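Local atomic coordinates of ribulose-1,5-bisphosphate carboxylase/oxygenase large subunit (Rhodopseudomonas palustris, PDB entry 3QFW), a protein that belongs to the Rubisco-like proteins, relatives of the magnesium-dependent ribulose-bisphosphate carboxylase, and may in fact catalyse a different reaction. Residues Q154-G159 against R189-A194; V160-D165 against V250-P255; E179-V184 against G217-E222. All coordinates share one frame; numbering follows the deposited sequence.

Contact 1: residues Q154-G159 against R189-A194; sequences QLALGG and REANAA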
ATOM      1  N   GLN B 154      -5.515  33.719  -3.576  1.00 39.00           N
ATOM      2  CA  GLN B 154      -6.923  34.058  -3.441  1.00 36.69           C
ATOM      3  C   GLN B 154      -7.562  33.293  -2.282  1.00 38.49           C
ATOM      4  O   GLN B 154      -8.319  33.857  -1.510  1.00 38.44           O
ATOM      5  CB  GLN B 154      -7.669  33.830  -4.753  1.00 37.71           C
ATOM      6  CG  GLN B 154      -7.164  34.719  -5.882  1.00 40.87           C
ATOM      7  CD  GLN B 154      -7.553  34.212  -7.259  1.00 44.59           C
ATOM      8  OE1 GLN B 154      -8.718  34.273  -7.654  1.00 46.42           O
ATOM      9  NE2 GLN B 154      -6.572  33.709  -8.000  1.00 46.47           N
ATOM     10  N   LEU B 155      -7.234  32.011  -2.143  1.00 36.25           N
ATOM     11  CA  LEU B 155      -7.773  31.224  -1.038  1.00 35.82           C
ATOM     12  C   LEU B 155      -7.317  31.778   0.317  1.00 33.52           C
ATOM     13  O   LEU B 155      -8.128  31.997   1.220  1.00 33.45           O
ATOM     14  CB  LEU B 155      -7.373  29.749  -1.189  1.00 34.74           C
ATOM     15  CG  LEU B 155      -7.930  29.107  -2.461  1.00 34.14           C
ATOM     16  CD1 LEU B 155      -7.233  27.770  -2.766  1.00 37.38           C
ATOM     17  CD2 LEU B 155      -9.439  28.937  -2.359  1.00 32.93           C
ATOM     18  N   ALA B 156      -6.015  32.013   0.446  1.00 34.73           N
ATOM     19  CA  ALA B 156      -5.445  32.490   1.703  1.00 30.49           C
ATOM     20  C   ALA B 156      -5.991  33.874   2.056  1.00 37.29           C
ATOM     21  O   ALA B 156      -6.219  34.189   3.226  1.00 34.84           O
ATOM     22  CB  ALA B 156      -3.920  32.507   1.615  1.00 31.47           C
ATOM     23  N   LEU B 157      -6.228  34.686   1.034  1.00 38.65           N
ATOM     24  CA  LEU B 157      -6.839  35.996   1.235  1.00 35.87           C
ATOM     25  C   LEU B 157      -8.215  35.872   1.885  1.00 38.01           C
ATOM     26  O   LEU B 157      -8.637  36.759   2.620  1.00 38.30           O
ATOM     27  CB  LEU B 157      -6.936  36.768  -0.088  1.00 40.67           C
ATOM     28  CG  LEU B 157      -5.794  37.747  -0.384  1.00 42.60           C
ATOM     29  CD1 LEU B 157      -6.077  38.543  -1.655  1.00 40.30           C
ATOM     30  CD2 LEU B 157      -5.591  38.693   0.794  1.00 39.40           C
ATOM     31  N   GLY B 158      -8.898  34.761   1.622  1.00 35.51           N
ATOM     32  CA  GLY B 158     -10.227  34.518   2.155  1.00 33.90           C
ATOM     33  C   GLY B 158     -10.262  33.995   3.578  1.00 32.46           C
ATOM     34  O   GLY B 158     -11.332  33.862   4.174  1.00 34.09           O
ATOM     35  N   GLY B 159      -9.093  33.706   4.136  1.00 32.36           N
ATOM     36  CA  GLY B 159      -9.006  33.276   5.524  1.00 34.42           C
ATOM     37  C   GLY B 159      -9.026  31.766   5.744  1.00 31.94           C
ATOM     38  O   GLY B 159      -9.150  31.293   6.874  1.00 29.65           O
ATOM     39  N   ARG B 189       2.346  33.339   1.975  1.00 42.10           N
ATOM     40  CA  ARG B 189       2.955  34.305   2.891  1.00 43.55           C
ATOM     41  C   ARG B 189       2.475  35.730   2.621  1.00 43.64           C
ATOM     42  O   ARG B 189       2.114  36.452   3.541  1.00 37.60           O
ATOM     43  CB  ARG B 189       4.482  34.252   2.805  1.00 46.46           C
ATOM     44  CG  ARG B 189       5.090  33.037   3.470  1.00 49.85           C
ATOM     45  CD  ARG B 189       4.722  32.981   4.946  1.00 52.77           C
ATOM     46  NE  ARG B 189       5.816  33.432   5.804  1.00 61.92           N
ATOM     47  CZ  ARG B 189       5.793  33.390   7.133  1.00 63.06           C
ATOM     48  NH1 ARG B 189       4.727  32.914   7.769  1.00 56.95           N
ATOM     49  NH2 ARG B 189       6.837  33.821   7.830  1.00 65.04           N
ATOM     50  N   GLU B 190       2.483  36.127   1.353  1.00 42.18           N
ATOM     51  CA  GLU B 190       2.067  37.464   0.970  1.00 41.98           C
ATOM     52  C   GLU B 190       0.633  37.722   1.413  1.00 43.69           C
ATOM     53  O   GLU B 190       0.330  38.759   1.997  1.00 44.89           O
ATOM     54  CB  GLU B 190       2.235  37.664  -0.537  1.00 44.94           C
ATOM     55  CG  GLU B 190       3.669  37.442  -0.994  1.00 42.77           C
ATOM     56  CD  GLU B 190       3.875  37.680  -2.480  1.00 48.39           C
ATOM     57  OE1 GLU B 190       5.020  37.983  -2.868  1.00 46.14           O
ATOM     58  OE2 GLU B 190       2.900  37.571  -3.257  1.00 50.50           O
ATOM     59  N   ALA B 191      -0.240  36.761   1.142  1.00 42.42           N
ATOM     60  CA  ALA B 191      -1.623  36.833   1.572  1.00 39.90           C
ATOM     61  C   ALA B 191      -1.720  36.980   3.093  1.00 42.56           C
ATOM     62  O   ALA B 191      -2.474  37.815   3.588  1.00 41.75           O
ATOM     63  CB  ALA B 191      -2.386  35.605   1.102  1.00 43.44           C
ATOM     64  N   ASN B 192      -0.959  36.165   3.824  1.00 40.26           N
ATOM     65  CA  ASN B 192      -0.919  36.255   5.281  1.00 39.77           C
ATOM     66  C   ASN B 192      -0.547  37.662   5.747  1.00 43.32           C
ATOM     67  O   ASN B 192      -1.153  38.199   6.670  1.00 38.44           O
ATOM     68  CB  ASN B 192       0.062  35.243   5.884  1.00 36.95           C
ATOM     69  CG  ASN B 192      -0.503  33.826   5.923  1.00 37.85           C
ATOM     70  OD1 ASN B 192      -1.701  33.615   5.740  1.00 38.67           O
ATOM     71  ND2 ASN B 192       0.361  32.854   6.175  1.00 37.82           N
ATOM     72  N   ALA B 193       0.462  38.244   5.110  1.00 43.38           N
ATOM     73  CA  ALA B 193       0.945  39.563   5.508  1.00 43.96           C
ATOM     74  C   ALA B 193      -0.130  40.628   5.310  1.00 44.47           C
ATOM     75  O   ALA B 193      -0.373  41.440   6.190  1.00 46.62           O
ATOM     76  CB  ALA B 193       2.206  39.924   4.739  1.00 44.31           C
ATOM     77  N   ALA B 194      -0.778  40.605   4.152  1.00 46.79           N
ATOM     78  CA  ALA B 194      -1.782  41.609   3.809  1.00 44.75           C
ATOM     79  C   ALA B 194      -3.015  41.551   4.709  1.00 47.69           C
ATOM     80  O   ALA B 194      -3.612  42.581   5.034  1.00 41.39           O
ATOM     81  CB  ALA B 194      -2.191  41.464   2.340  1.00 43.62           C
TER
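Ala191 carries most of this helix-to-helix contact from the side of residues 189-194, and it meets Ala156 methyl to methyl. Glu190 and Ala191 both also touch His153, earlier on helix 145-157. At Ala191 the CB atom stands 3.5 Å from Ala156 CB, tighter than ordinary carbon packing, and 4.0 Å from the backbone Leu157 N. A methyl group on each side suits such a close approach: the CA atoms of Leu157 and Ala191 are just 5.3 Å apart, so the two backbones come close together. Leu157 adds an apolar flank, its CG lying 4.3 Å from Ala191 CB at the partly exposed border of the contact. Next in order, Asn192 starts away from the partner, but its amide end comes nearer, and its OD1 accepts a hydrogen bond from Thr199 N just before strand 200-202. Ala194, a turn beyond Ala191, points toward the partner but reaches only the outskirts of Leu157. On the other side the helix stops in a Schellman motif, with Gly159 at phi 93° and its N bonded back to Ala156 O, turning the chain toward strand 162-165. Helices 145-157 and 177-195 thus pack on the outside of the barrel, with Leu155 and Ala156 set on Ile163 of strand 162-165 and helix 353-366 flanking residues Gln154, Leu155 and Leu157.

Contact 2: residues V160-D165 against V250-P255; sequences VDLIKD and VVVAHP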
ATOM      1  N   VAL B 160      -8.904  31.007   4.664  1.00 33.35           N
ATOM      2  CA  VAL B 160      -8.815  29.546   4.755  1.00 31.95           C
ATOM      3  C   VAL B 160      -7.614  29.154   5.615  1.00 33.48           C
ATOM      4  O   VAL B 160      -6.520  29.680   5.427  1.00 35.18           O
ATOM      5  CB  VAL B 160      -8.672  28.925   3.356  1.00 32.24           C
ATOM      6  CG1 VAL B 160      -8.529  27.398   3.437  1.00 34.90           C
ATOM      7  CG2 VAL B 160      -9.859  29.304   2.495  1.00 34.56           C
ATOM      8  N   ASP B 161      -7.809  28.229   6.553  1.00 32.21           N
ATOM      9  CA  ASP B 161      -6.722  27.810   7.441  1.00 30.37           C
ATOM     10  C   ASP B 161      -5.601  26.983   6.780  1.00 35.95           C
ATOM     11  O   ASP B 161      -4.414  27.192   7.068  1.00 33.20           O
ATOM     12  CB  ASP B 161      -7.283  27.055   8.647  1.00 34.49           C
ATOM     13  CG  ASP B 161      -8.277  27.881   9.432  1.00 33.33           C
ATOM     14  OD1 ASP B 161      -7.856  28.894  10.034  1.00 33.11           O
ATOM     15  OD2 ASP B 161      -9.475  27.515   9.452  1.00 34.17           O
ATOM     16  N   LEU B 162      -5.963  26.042   5.906  1.00 29.36           N
ATOM     17  CA  LEU B 162      -4.949  25.192   5.275  1.00 33.92           C
ATOM     18  C   LEU B 162      -5.190  24.989   3.784  1.00 32.84           C
ATOM     19  O   LEU B 162      -6.294  24.668   3.343  1.00 33.33           O
ATOM     20  CB  LEU B 162      -4.794  23.844   6.007  1.00 31.78           C
ATOM     21  CG  LEU B 162      -3.732  22.839   5.515  1.00 35.66           C
ATOM     22  CD1 LEU B 162      -2.475  23.532   5.012  1.00 36.37           C
ATOM     23  CD2 LEU B 162      -3.361  21.816   6.597  1.00 36.17           C
ATOM     24  N   ILE B 163      -4.133  25.225   3.020  1.00 30.21           N
ATOM     25  CA  ILE B 163      -4.136  25.022   1.589  1.00 33.44           C
ATOM     26  C   ILE B 163      -3.238  23.832   1.301  1.00 30.84           C
ATOM     27  O   ILE B 163      -2.071  23.808   1.690  1.00 29.64           O
ATOM     28  CB  ILE B 163      -3.628  26.267   0.862  1.00 31.78           C
ATOM     29  CG1 ILE B 163      -4.546  27.457   1.195  1.00 31.43           C
ATOM     30  CG2 ILE B 163      -3.536  26.013  -0.641  1.00 33.26           C
ATOM     31  CD1 ILE B 163      -4.165  28.735   0.521  1.00 35.19           C
ATOM     32  N   LYS B 164      -3.810  22.829   0.651  1.00 34.57           N
ATOM     33  CA  LYS B 164      -3.079  21.610   0.345  1.00 30.83           C
ATOM     34  C   LYS B 164      -2.978  21.449  -1.161  1.00 33.53           C
ATOM     35  O   LYS B 164      -3.844  21.913  -1.903  1.00 33.10           O
ATOM     36  CB  LYS B 164      -3.809  20.399   0.939  1.00 36.51           C
ATOM     37  CG  LYS B 164      -5.182  20.155   0.308  1.00 34.16           C
ATOM     38  CD  LYS B 164      -5.957  19.037   0.994  1.00 39.92           C
ATOM     39  CE  LYS B 164      -5.475  17.651   0.604  1.00 33.43           C
ATOM     40  NZ  LYS B 164      -5.600  17.329  -0.870  1.00 40.52           N
ATOM     41  N   ASP B 165      -1.920  20.779  -1.610  1.00 35.74           N
ATOM     42  CA  ASP B 165      -1.830  20.341  -2.992  1.00 32.96           C
ATOM     43  C   ASP B 165      -2.948  19.353  -3.283  1.00 33.28           C
ATOM     44  O   ASP B 165      -3.386  18.608  -2.407  1.00 31.41           O
ATOM     45  CB  ASP B 165      -0.505  19.628  -3.244  1.00 31.28           C
ATOM     46  CG  ASP B 165       0.619  20.572  -3.610  1.00 34.81           C
ATOM     47  OD1 ASP B 165       0.353  21.775  -3.821  1.00 35.23           O
ATOM     48  OD2 ASP B 165       1.774  20.098  -3.696  1.00 31.76           O
ATOM     49  N   VAL B 250       3.026  20.839  10.160  1.00 32.01           N
ATOM     50  CA  VAL B 250       1.773  20.107  10.274  1.00 30.62           C
ATOM     51  C   VAL B 250       1.796  18.988   9.224  1.00 28.53           C
ATOM     52  O   VAL B 250       1.962  19.251   8.026  1.00 29.97           O
ATOM     53  CB  VAL B 250       0.549  21.014  10.084  1.00 29.42           C
ATOM     54  CG1 VAL B 250      -0.731  20.202  10.176  1.00 29.88           C
ATOM     55  CG2 VAL B 250       0.543  22.146  11.138  1.00 29.31           C
ATOM     56  N   VAL B 251       1.654  17.745   9.671  1.00 26.33           N
ATOM     57  CA  VAL B 251       1.660  16.613   8.737  1.00 27.21           C
ATOM     58  C   VAL B 251       0.237  16.190   8.417  1.00 28.12           C
ATOM     59  O   VAL B 251      -0.480  15.683   9.283  1.00 27.04           O
ATOM     60  CB  VAL B 251       2.421  15.415   9.294  1.00 24.46           C
ATOM     61  CG1 VAL B 251       2.310  14.199   8.317  1.00 24.72           C
ATOM     62  CG2 VAL B 251       3.874  15.791   9.540  1.00 28.46           C
ATOM     63  N   VAL B 252      -0.170  16.406   7.173  1.00 26.33           N
ATOM     64  CA  VAL B 252      -1.530  16.101   6.747  1.00 26.54           C
ATOM     65  C   VAL B 252      -1.497  14.795   5.959  1.00 28.49           C
ATOM     66  O   VAL B 252      -0.796  14.693   4.952  1.00 28.88           O
ATOM     67  CB  VAL B 252      -2.095  17.201   5.831  1.00 28.62           C
ATOM     68  CG1 VAL B 252      -3.546  16.905   5.479  1.00 29.96           C
ATOM     69  CG2 VAL B 252      -1.959  18.594   6.479  1.00 30.49           C
ATOM     70  N   ALA B 253      -2.256  13.803   6.403  1.00 29.33           N
ATOM     71  CA  ALA B 253      -2.297  12.534   5.692  1.00 28.88           C
ATOM     72  C   ALA B 253      -3.436  12.511   4.673  1.00 32.64           C
ATOM     73  O   ALA B 253      -4.504  13.077   4.912  1.00 30.71           O
ATOM     74  CB  ALA B 253      -2.416  11.375   6.670  1.00 30.00           C
ATOM     75  N   HIS B 254      -3.177  11.879   3.527  1.00 23.61           N
ATOM     76  CA  HIS B 254      -4.166  11.685   2.469  1.00 28.74           C
ATOM     77  C   HIS B 254      -4.420  10.186   2.269  1.00 26.46           C
ATOM     78  O   HIS B 254      -3.503   9.371   2.404  1.00 26.50           O
ATOM     79  CB  HIS B 254      -3.660  12.283   1.151  1.00 31.83           C
ATOM     80  CG  HIS B 254      -4.687  12.291   0.061  1.00 34.08           C
ATOM     81  ND1 HIS B 254      -4.852  11.241  -0.816  1.00 29.67           N
ATOM     82  CD2 HIS B 254      -5.616  13.219  -0.282  1.00 33.76           C
ATOM     83  CE1 HIS B 254      -5.834  11.520  -1.655  1.00 31.50           C
ATOM     84  NE2 HIS B 254      -6.311  12.720  -1.357  1.00 33.86           N
ATOM     85  N   PRO B 255      -5.660   9.816   1.925  1.00 25.92           N
ATOM     86  CA  PRO B 255      -5.996   8.389   1.908  1.00 27.29           C
ATOM     87  C   PRO B 255      -5.768   7.663   0.567  1.00 26.80           C
ATOM     88  O   PRO B 255      -6.279   6.559   0.405  1.00 26.58           O
ATOM     89  CB  PRO B 255      -7.490   8.397   2.243  1.00 25.25           C
ATOM     90  CG  PRO B 255      -7.985   9.657   1.593  1.00 25.53           C
ATOM     91  CD  PRO B 255      -6.867  10.669   1.821  1.00 27.16           C
TER
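Leu162 and Val252 face each other across the interior of the TIM barrel, from strands 162-165 and 250-253. These strands are not sheet neighbours: their CA atoms come no nearer than 8.6 Å, for Lys164 and Val252, and side chains alone bridge the interval. The tight part is apolar. Leu162 CD2 and Val252 CG2 approach tip to tip at 3.5 Å, and with CG anti to the backbone N (chi1 -178°) the leucine sends its branch inward. Branched aliphatic residues suit this place; Leu162 also touches Leu200 and Ala202, and Val252 touches Leu228, on the strands between.

The looser part lies toward the C-terminal ends of the strands, where Lys164 and His254 cross at about a right angle and Lys164 NZ stays 4.2 Å from His254 CD2. The histidine is held otherwise: its ND1 is hydrogen-bonded to Ala256 N, its ring stacks with His167, and Asn90 of the second subunit packs on it. In the sequence pattern, Lys164 probably corresponds to the lysine that is carbamylated in true Rubisco, and this strand-end region to the active site there; here the lysine is unmodified. Its chain starts with CG between the backbone N and the carbonyl carbon and bends at chi3 and chi4. The amine thereby curls back onto its own strand, Lys164 NZ donating to Asp165 O at 3.0 Å with a C=O...N angle of 153°.

Contact 3: residues E179-V184 against G217-E222; sequences ERAAAV and GVIRDE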
ATOM      1  N   GLU B 179       9.784  24.138  -7.760  1.00 43.04           N
ATOM      2  CA  GLU B 179       9.166  25.334  -8.316  1.00 45.15           C
ATOM      3  C   GLU B 179       7.780  25.618  -7.731  1.00 40.97           C
ATOM      4  O   GLU B 179       7.452  26.765  -7.429  1.00 43.32           O
ATOM      5  CB  GLU B 179       9.075  25.233  -9.842  1.00 41.89           C
ATOM      6  CG  GLU B 179      10.396  25.456 -10.565  1.00 46.77           C
ATOM      7  CD  GLU B 179      11.264  24.210 -10.635  1.00 49.11           C
ATOM      8  OE1 GLU B 179      10.954  23.209  -9.949  1.00 48.04           O
ATOM      9  OE2 GLU B 179      12.260  24.228 -11.391  1.00 52.89           O
ATOM     10  N   ARG B 180       6.966  24.576  -7.575  1.00 39.13           N
ATOM     11  CA  ARG B 180       5.608  24.741  -7.036  1.00 38.00           C
ATOM     12  C   ARG B 180       5.602  25.203  -5.576  1.00 39.25           C
ATOM     13  O   ARG B 180       4.846  26.111  -5.194  1.00 38.31           O
ATOM     14  CB  ARG B 180       4.815  23.436  -7.169  1.00 36.21           C
ATOM     15  CG  ARG B 180       3.454  23.461  -6.504  1.00 37.49           C
ATOM     16  CD  ARG B 180       2.645  22.204  -6.807  1.00 37.05           C
ATOM     17  NE  ARG B 180       3.009  21.051  -5.982  1.00 34.43           N
ATOM     18  CZ  ARG B 180       3.743  20.027  -6.405  1.00 35.24           C
ATOM     19  NH1 ARG B 180       4.217  20.017  -7.645  1.00 32.76           N
ATOM     20  NH2 ARG B 180       4.012  19.012  -5.591  1.00 32.57           N
ATOM     21  N   ALA B 181       6.430  24.567  -4.756  1.00 41.39           N
ATOM     22  CA  ALA B 181       6.487  24.909  -3.339  1.00 39.07           C
ATOM     23  C   ALA B 181       6.900  26.367  -3.173  1.00 39.55           C
ATOM     24  O   ALA B 181       6.374  27.082  -2.318  1.00 39.89           O
ATOM     25  CB  ALA B 181       7.449  23.988  -2.606  1.00 40.76           C
ATOM     26  N   ALA B 182       7.836  26.813  -4.003  1.00 39.01           N
ATOM     27  CA  ALA B 182       8.311  28.190  -3.922  1.00 39.29           C
ATOM     28  C   ALA B 182       7.202  29.164  -4.302  1.00 43.03           C
ATOM     29  O   ALA B 182       6.816  30.021  -3.508  1.00 44.64           O
ATOM     30  CB  ALA B 182       9.531  28.393  -4.801  1.00 41.76           C
ATOM     31  N   ALA B 183       6.686  29.014  -5.516  1.00 42.33           N
ATOM     32  CA  ALA B 183       5.632  29.886  -6.026  1.00 41.47           C
ATOM     33  C   ALA B 183       4.420  29.939  -5.098  1.00 41.12           C
ATOM     34  O   ALA B 183       3.866  31.014  -4.853  1.00 41.33           O
ATOM     35  CB  ALA B 183       5.215  29.445  -7.435  1.00 40.57           C
ATOM     36  N   VAL B 184       4.008  28.783  -4.584  1.00 35.66           N
ATOM     37  CA  VAL B 184       2.820  28.722  -3.737  1.00 40.07           C
ATOM     38  C   VAL B 184       3.086  29.250  -2.332  1.00 37.95           C
ATOM     39  O   VAL B 184       2.317  30.061  -1.802  1.00 41.50           O
ATOM     40  CB  VAL B 184       2.255  27.292  -3.634  1.00 37.21           C
ATOM     41  CG1 VAL B 184       1.154  27.247  -2.574  1.00 36.54           C
ATOM     42  CG2 VAL B 184       1.726  26.842  -4.988  1.00 34.80           C
ATOM     43  N   GLY B 217      13.231  18.864   2.411  1.00 41.54           N
ATOM     44  CA  GLY B 217      14.284  19.866   2.424  1.00 41.59           C
ATOM     45  C   GLY B 217      13.823  21.189   1.840  1.00 42.64           C
ATOM     46  O   GLY B 217      14.071  22.251   2.413  1.00 43.72           O
ATOM     47  N   VAL B 218      13.154  21.126   0.692  1.00 41.09           N
ATOM     48  CA  VAL B 218      12.620  22.320   0.047  1.00 42.32           C
ATOM     49  C   VAL B 218      11.580  23.001   0.940  1.00 43.55           C
ATOM     50  O   VAL B 218      11.606  24.217   1.122  1.00 43.93           O
ATOM     51  CB  VAL B 218      11.989  21.991  -1.323  1.00 42.35           C
ATOM     52  CG1 VAL B 218      11.292  23.220  -1.908  1.00 36.77           C
ATOM     53  CG2 VAL B 218      13.046  21.439  -2.288  1.00 44.36           C
ATOM     54  N   ILE B 219      10.672  22.207   1.497  1.00 43.37           N
ATOM     55  CA  ILE B 219       9.635  22.728   2.379  1.00 44.97           C
ATOM     56  C   ILE B 219      10.249  23.560   3.498  1.00 42.10           C
ATOM     57  O   ILE B 219       9.868  24.701   3.720  1.00 40.34           O
ATOM     58  CB  ILE B 219       8.801  21.586   2.992  1.00 42.29           C
ATOM     59  CG1 ILE B 219       7.992  20.908   1.895  1.00 37.76           C
ATOM     60  CG2 ILE B 219       7.881  22.116   4.091  1.00 41.37           C
ATOM     61  CD1 ILE B 219       7.463  21.895   0.902  1.00 44.36           C
ATOM     62  N   ARG B 220      11.220  22.971   4.186  1.00 44.60           N
ATOM     63  CA  ARG B 220      11.889  23.641   5.287  1.00 47.19           C
ATOM     64  C   ARG B 220      12.637  24.886   4.813  1.00 46.05           C
ATOM     65  O   ARG B 220      12.604  25.922   5.473  1.00 42.62           O
ATOM     66  CB  ARG B 220      12.834  22.670   6.004  1.00 45.08           C
ATOM     67  CG  ARG B 220      12.157  21.365   6.425  1.00 48.89           C
ATOM     68  CD  ARG B 220      12.986  20.570   7.433  1.00 53.44           C
ATOM     69  NE  ARG B 220      12.916  21.149   8.774  1.00 55.98           N
ATOM     70  CZ  ARG B 220      13.975  21.521   9.489  1.00 58.24           C
ATOM     71  NH1 ARG B 220      15.195  21.372   8.991  1.00 54.49           N
ATOM     72  NH2 ARG B 220      13.816  22.047  10.701  1.00 50.73           N
ATOM     73  N   ASP B 221      13.307  24.785   3.670  1.00 49.16           N
ATOM     74  CA  ASP B 221      14.050  25.921   3.128  1.00 48.41           C
ATOM     75  C   ASP B 221      13.136  27.074   2.718  1.00 46.45           C
ATOM     76  O   ASP B 221      13.519  28.242   2.797  1.00 44.45           O
ATOM     77  CB  ASP B 221      14.926  25.486   1.952  1.00 43.69           C
ATOM     78  CG  ASP B 221      16.040  24.557   2.376  1.00 51.68           C
ATOM     79  OD1 ASP B 221      16.387  24.564   3.579  1.00 50.60           O
ATOM     80  OD2 ASP B 221      16.567  23.819   1.509  1.00 52.32           O
ATOM     81  N   GLU B 222      11.926  26.741   2.281  1.00 43.51           N
ATOM     82  CA  GLU B 222      10.969  27.745   1.839  1.00 43.83           C
ATOM     83  C   GLU B 222      10.155  28.323   2.997  1.00 42.65           C
ATOM     84  O   GLU B 222       9.382  29.258   2.810  1.00 49.40           O
ATOM     85  CB  GLU B 222      10.041  27.165   0.772  1.00 44.11           C
ATOM     86  CG  GLU B 222      10.739  26.835  -0.539  1.00 44.44           C
ATOM     87  CD  GLU B 222      11.346  28.059  -1.195  1.00 49.05           C
ATOM     88  OE1 GLU B 222      10.831  29.177  -0.965  1.00 51.47           O
ATOM     89  OE2 GLU B 222      12.337  27.906  -1.938  1.00 49.47           O
TER
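Ala181 rests its methyl against both Val218 and Ile219, joining two consecutive outer helices of the TIM barrel, 177-195 and 209-222. They run nearly the same way, as helices of successive beta-alpha units do: the short segments make an angle of 22°, with axes 9.8 Å apart at closest. Ala181 CB lies 4.0 Å from Val218 CG1 and 4.1 Å from Ile219 CD1, so the small residue accepts two larger ones. Valine needs no long chain to arrive there, since its CA-CB bond already points at the partner. Isoleucine begins by pointing away, and its terminal CD1 turns back; this long, branched chain also reaches Pro203, Ile224 and Phe177. Ile219 is buried, whereas Val218 is partly exposed.

Toward the outer rim the character changes. Glu222, near the end of its helix, is exposed, and a bend at chi2 (-62°) folds its chain over Ala182. A glutamate suits this border because its carboxylate can rest against the neighbouring helix while still belonging to the surface. The contact is van der Waals in kind, alanine having only carbon to offer. The carboxylate sets its flat face over the methyl group rather than an oxygen end-on, so that Ala182 CB is almost equally far from Glu222 CD, at 4.1 Å, and from Glu222 OE2, at 4.0 Å.

In the fold
The three contacts follow the barrel from its helical shell to its interior. Contacts 1 and 3 both use helix 177-195, one toward each neighbouring helix, with centres about 17 Å apart and nearest atoms about 5 Å apart. Contact 2 lies inside them, its centre about 16 Å from that of contact 1 and 15 Å from that of contact 3. It touches both: Ile163 CD1 packs 3.8 Å from Ala156 N, and Asp165 OD2 makes a salt bridge of 2.8 Å to Arg180 NE. That bridge ties helix 177-195 to the strand carrying Lys164, beside the probable active-site region.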